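Local coordinates for nisin leader peptide-processing serine protease NisP (Lactococcus lactis subsp. lactis, PDB 4MZD), which is a subtilisin-like serine protease of the lantibiotic-processing type that removes the leader peptide from the precursor of the antibiotic nisin, at residues 91-103 against 195-207. Residues are numbered along the deposited sequence; the frame is centred on the assembly and turned at random.
Sequences SKKISVGIIDSGI and DDGNKVINISAGQ
A water between the two segments closes the active-site end of this strand pair: it lies 2.7 Å from Asp100 OD2 and near Ile99 O, and accepts hydrogen bonds from Ser204 N and, at 2.9 Å, Asn202 ND2. Asn202 suits the place because its amide serves two sides: with CG anti to the backbone N (chi1 -174°), ND2 reaches Ser204 OG almost in the amide plane, while OD1 is bonded to Ser360. The Ser204 hydroxyl also meets Ser353 of the predicted relay. Strands 95-100 and 200-203 run parallel in the central sheet. Gly97 N donates to Val200 O, Gly97 O receives Asn202 N at 2.8 Å, and Ile99 N reaches Asn202 O. Gly97, having no side chain, lets the Asn198 amide lie close. Ser95 OG donates to Asn198 OD1 (2.7 Å) from above the carbonyl plane. Ile99 CD1 presses tightly on Ile201 CG2 (3.5 Å) and lies beside Ile203 CG1; branched and apolar, Ile99 and Ile203 both pack on Ile190 of helix 183-195. Asp100, predicted for the relay, bonds through OD1 to His147, as in subtilisins; water and Ser101 N hold its carboxylate, consistent with an aspartate fixed at the C-terminal end of an interior strand.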
loop_
_atom_site.group_PDB
_atom_site.type_symbol
_atom_site.label_atom_id
_atom_site.label_comp_id
_atom_site.label_asym_id
_atom_site.label_seq_id
_atom_site.Cartn_x
_atom_site.Cartn_y
_atom_site.Cartn_z
ATOM N N SER A 91 15.602 -15.094 -4.455
ATOM C CA SER A 91 15.237 -16.399 -4.971
ATOM C C SER A 91 13.773 -16.410 -5.394
ATOM O O SER A 91 13.049 -15.429 -5.216
ATOM C CB SER A 91 15.445 -17.463 -3.896
ATOM O OG SER A 91 14.346 -17.487 -2.995
ATOM N N LYS A 92 13.333 -17.545 -5.927
ATOM C CA LYS A 92 11.942 -17.718 -6.328
ATOM C C LYS A 92 11.050 -18.181 -5.182
ATOM O O LYS A 92 9.848 -18.373 -5.366
ATOM C CB LYS A 92 11.841 -18.698 -7.498
ATOM C CG LYS A 92 12.473 -18.189 -8.779
ATOM C CD LYS A 92 11.877 -16.860 -9.205
ATOM C CE LYS A 92 12.267 -16.520 -10.632
ATOM N NZ LYS A 92 11.723 -15.204 -11.051
ATOM N N LYS A 93 11.627 -18.366 -3.998
ATOM C CA LYS A 93 10.863 -18.873 -2.861
ATOM C C LYS A 93 10.027 -17.794 -2.166
ATOM O O LYS A 93 9.032 -18.102 -1.512
ATOM C CB LYS A 93 11.796 -19.538 -1.851
ATOM C CG LYS A 93 12.423 -20.827 -2.332
ATOM C CD LYS A 93 13.267 -21.458 -1.238
ATOM C CE LYS A 93 12.486 -21.602 0.066
ATOM N NZ LYS A 93 12.470 -20.348 0.878
ATOM N N ILE A 94 10.427 -16.540 -2.313
ATOM C CA ILE A 94 9.764 -15.420 -1.657
ATOM C C ILE A 94 8.716 -14.825 -2.593
ATOM O O ILE A 94 8.905 -14.791 -3.812
ATOM C CB ILE A 94 10.815 -14.345 -1.262
ATOM C CG1 ILE A 94 10.172 -13.159 -0.548
ATOM C CG2 ILE A 94 11.591 -13.854 -2.485
ATOM C CD1 ILE A 94 9.535 -13.508 0.772
ATOM N N SER A 95 7.606 -14.362 -2.027
ATOM C CA SER A 95 6.642 -13.619 -2.824
ATOM C C SER A 95 5.923 -12.580 -1.994
ATOM O O SER A 95 5.834 -12.685 -0.769
ATOM C CB SER A 95 5.617 -14.549 -3.469
ATOM O OG SER A 95 4.879 -15.239 -2.478
ATOM N N VAL A 96 5.414 -11.572 -2.687
ATOM C CA VAL A 96 4.534 -10.585 -2.084
ATOM C C VAL A 96 3.125 -10.800 -2.616
ATOM O O VAL A 96 2.919 -10.903 -3.833
ATOM C CB VAL A 96 4.982 -9.142 -2.406
ATOM C CG1 VAL A 96 4.048 -8.139 -1.756
ATOM C CG2 VAL A 96 6.428 -8.912 -1.952
ATOM N N GLY A 97 2.157 -10.884 -1.708
ATOM C CA GLY A 97 0.766 -10.937 -2.109
ATOM C C GLY A 97 0.203 -9.532 -2.179
ATOM O O GLY A 97 0.249 -8.800 -1.193
ATOM N N ILE A 98 -0.309 -9.145 -3.342
ATOM C CA ILE A 98 -0.784 -7.786 -3.550
ATOM C C ILE A 98 -2.306 -7.759 -3.509
ATOM O O ILE A 98 -2.968 -8.329 -4.383
ATOM C CB ILE A 98 -0.307 -7.198 -4.888
ATOM C CG1 ILE A 98 1.200 -7.385 -5.079
ATOM C CG2 ILE A 98 -0.675 -5.715 -4.966
ATOM C CD1 ILE A 98 1.675 -6.922 -6.447
ATOM N N ILE A 99 -2.850 -7.114 -2.481
ATOM C CA ILE A 99 -4.292 -7.019 -2.294
ATOM C C ILE A 99 -4.712 -5.646 -2.811
ATOM O O ILE A 99 -4.470 -4.622 -2.172
ATOM C CB ILE A 99 -4.650 -7.203 -0.813
ATOM C CG1 ILE A 99 -4.226 -8.606 -0.352
ATOM C CG2 ILE A 99 -6.136 -6.978 -0.593
ATOM C CD1 ILE A 99 -4.508 -8.912 1.120
ATOM N N ASP A 100 -5.295 -5.621 -4.006
ATOM C CA ASP A 100 -5.475 -4.363 -4.714
ATOM C C ASP A 100 -6.470 -4.563 -5.856
ATOM O O ASP A 100 -7.325 -5.448 -5.783
ATOM C CB ASP A 100 -4.114 -3.821 -5.188
ATOM C CG ASP A 100 -4.067 -2.307 -5.216
ATOM O OD1 ASP A 100 -4.763 -1.725 -6.070
ATOM O OD2 ASP A 100 -3.324 -1.711 -4.404
ATOM N N SER A 101 -6.366 -3.765 -6.914
ATOM C CA SER A 101 -7.366 -3.838 -7.980
ATOM C C SER A 101 -7.079 -4.887 -9.055
ATOM O O SER A 101 -7.727 -4.877 -10.099
ATOM C CB SER A 101 -7.583 -2.468 -8.632
ATOM O OG SER A 101 -6.461 -2.069 -9.396
ATOM N N GLY A 102 -6.139 -5.795 -8.799
ATOM C CA GLY A 102 -5.747 -6.776 -9.792
ATOM C C GLY A 102 -4.473 -6.355 -10.492
ATOM O O GLY A 102 -3.749 -5.481 -10.014
ATOM N N ILE A 103 -4.176 -6.974 -11.628
ATOM C CA ILE A 103 -2.967 -6.618 -12.352
ATOM C C ILE A 103 -3.183 -6.820 -13.840
ATOM O O ILE A 103 -4.029 -7.615 -14.248
ATOM C CB ILE A 103 -1.757 -7.467 -11.869
ATOM C CG1 ILE A 103 -0.413 -6.785 -12.178
ATOM C CG2 ILE A 103 -1.815 -8.885 -12.447
ATOM C CD1 ILE A 103 0.778 -7.470 -11.535
ATOM N N ASP A 195 -2.576 -18.075 3.237
ATOM C CA ASP A 195 -2.708 -19.495 2.916
ATOM C C ASP A 195 -1.877 -19.901 1.701
ATOM O O ASP A 195 -1.401 -21.027 1.625
ATOM C CB ASP A 195 -4.174 -19.871 2.711
ATOM C CG ASP A 195 -4.933 -19.980 4.023
ATOM O OD1 ASP A 195 -4.284 -20.233 5.056
ATOM O OD2 ASP A 195 -6.170 -19.808 4.022
ATOM N N ASP A 196 -1.705 -18.977 0.760
ATOM C CA ASP A 196 -0.921 -19.237 -0.441
ATOM C C ASP A 196 0.585 -19.083 -0.208
ATOM O O ASP A 196 1.376 -19.241 -1.137
ATOM C CB ASP A 196 -1.354 -18.323 -1.586
ATOM C CG ASP A 196 -2.736 -18.646 -2.130
ATOM O OD1 ASP A 196 -3.286 -19.731 -1.830
ATOM O OD2 ASP A 196 -3.258 -17.796 -2.887
ATOM N N GLY A 197 0.978 -18.749 1.019
ATOM C CA GLY A 197 2.385 -18.724 1.383
ATOM C C GLY A 197 3.126 -17.425 1.118
ATOM O O GLY A 197 4.356 -17.406 1.145
ATOM N N ASN A 198 2.398 -16.340 0.870
ATOM C CA ASN A 198 3.031 -15.039 0.701
ATOM C C ASN A 198 3.486 -14.515 2.046
ATOM O O ASN A 198 2.657 -14.147 2.878
ATOM C CB ASN A 198 2.049 -14.035 0.107
ATOM C CG ASN A 198 1.601 -14.417 -1.276
ATOM O OD1 ASN A 198 2.342 -14.256 -2.247
ATOM N ND2 ASN A 198 0.387 -14.940 -1.378
ATOM N N LYS A 199 4.790 -14.434 2.269
ATOM C CA LYS A 199 5.256 -14.015 3.584
ATOM C C LYS A 199 5.157 -12.505 3.811
ATOM O O LYS A 199 5.239 -12.055 4.956
ATOM C CB LYS A 199 6.657 -14.544 3.862
ATOM C CG LYS A 199 6.711 -16.077 3.902
ATOM C CD LYS A 199 5.648 -16.692 4.829
ATOM C CE LYS A 199 5.570 -18.216 4.676
ATOM N NZ LYS A 199 4.502 -18.844 5.524
ATOM N N VAL A 200 4.971 -11.741 2.735
ATOM C CA VAL A 200 4.691 -10.314 2.818
ATOM C C VAL A 200 3.409 -10.045 2.040
ATOM O O VAL A 200 3.240 -10.540 0.927
ATOM C CB VAL A 200 5.854 -9.468 2.248
ATOM C CG1 VAL A 200 5.538 -7.982 2.355
ATOM C CG2 VAL A 200 7.170 -9.812 2.956
ATOM N N ILE A 201 2.501 -9.286 2.654
ATOM C CA ILE A 201 1.195 -8.981 2.081
ATOM C C ILE A 201 1.039 -7.462 2.045
ATOM O O ILE A 201 1.144 -6.796 3.076
ATOM C CB ILE A 201 0.071 -9.627 2.932
ATOM C CG1 ILE A 201 0.213 -11.157 2.933
ATOM C CG2 ILE A 201 -1.297 -9.219 2.431
ATOM C CD1 ILE A 201 -0.693 -11.872 3.922
ATOM N N ASN A 202 0.807 -6.923 0.848
ATOM C CA ASN A 202 0.730 -5.484 0.616
ATOM C C ASN A 202 -0.712 -5.030 0.484
ATOM O O ASN A 202 -1.439 -5.539 -0.377
ATOM C CB ASN A 202 1.489 -5.142 -0.677
ATOM C CG ASN A 202 1.595 -3.643 -0.925
ATOM O OD1 ASN A 202 2.591 -3.022 -0.563
ATOM N ND2 ASN A 202 0.563 -3.053 -1.517
ATOM N N ILE A 203 -1.117 -4.071 1.316
ATOM C CA ILE A 203 -2.471 -3.522 1.264
ATOM C C ILE A 203 -2.418 -1.994 1.097
ATOM O O ILE A 203 -2.335 -1.232 2.070
ATOM C CB ILE A 203 -3.307 -3.897 2.506
ATOM C CG1 ILE A 203 -3.205 -5.399 2.794
ATOM C CG2 ILE A 203 -4.758 -3.469 2.308
ATOM C CD1 ILE A 203 -4.074 -5.839 3.937
ATOM N N SER A 204 -2.477 -1.544 -0.154
ATOM C CA SER A 204 -2.437 -0.120 -0.485
ATOM C C SER A 204 -3.845 0.488 -0.543
ATOM O O SER A 204 -4.204 1.177 -1.500
ATOM C CB SER A 204 -1.706 0.084 -1.813
ATOM O OG SER A 204 -0.314 -0.147 -1.653
ATOM N N ALA A 205 -4.618 0.241 0.509
ATOM C CA ALA A 205 -6.031 0.608 0.579
ATOM C C ALA A 205 -6.426 0.596 2.043
ATOM O O ALA A 205 -5.759 -0.040 2.852
ATOM C CB ALA A 205 -6.872 -0.401 -0.183
ATOM N N GLY A 206 -7.519 1.267 2.393
ATOM C CA GLY A 206 -7.939 1.288 3.779
ATOM C C GLY A 206 -9.230 2.043 3.985
ATOM O O GLY A 206 -9.915 2.415 3.031
ATOM N N GLN A 207 -9.566 2.260 5.253
ATOM C CA GLN A 207 -10.794 2.945 5.622
ATOM C C GLN A 207 -10.678 3.412 7.066
ATOM O O GLN A 207 -9.931 2.831 7.866
ATOM C CB GLN A 207 -11.995 2.003 5.509
ATOM C CG GLN A 207 -11.937 0.869 6.517
ATOM C CD GLN A 207 -12.942 -0.243 6.260
ATOM O OE1 GLN A 207 -12.559 -1.380 6.037
ATOM N NE2 GLN A 207 -14.225 0.075 6.316
HETATM O O HOH W 1 5.977 -17.492 -1.497
HETATM O O HOH W 2 6.832 -15.744 0.523
HETATM O O HOH W 3 -2.155 -3.221 -2.428
#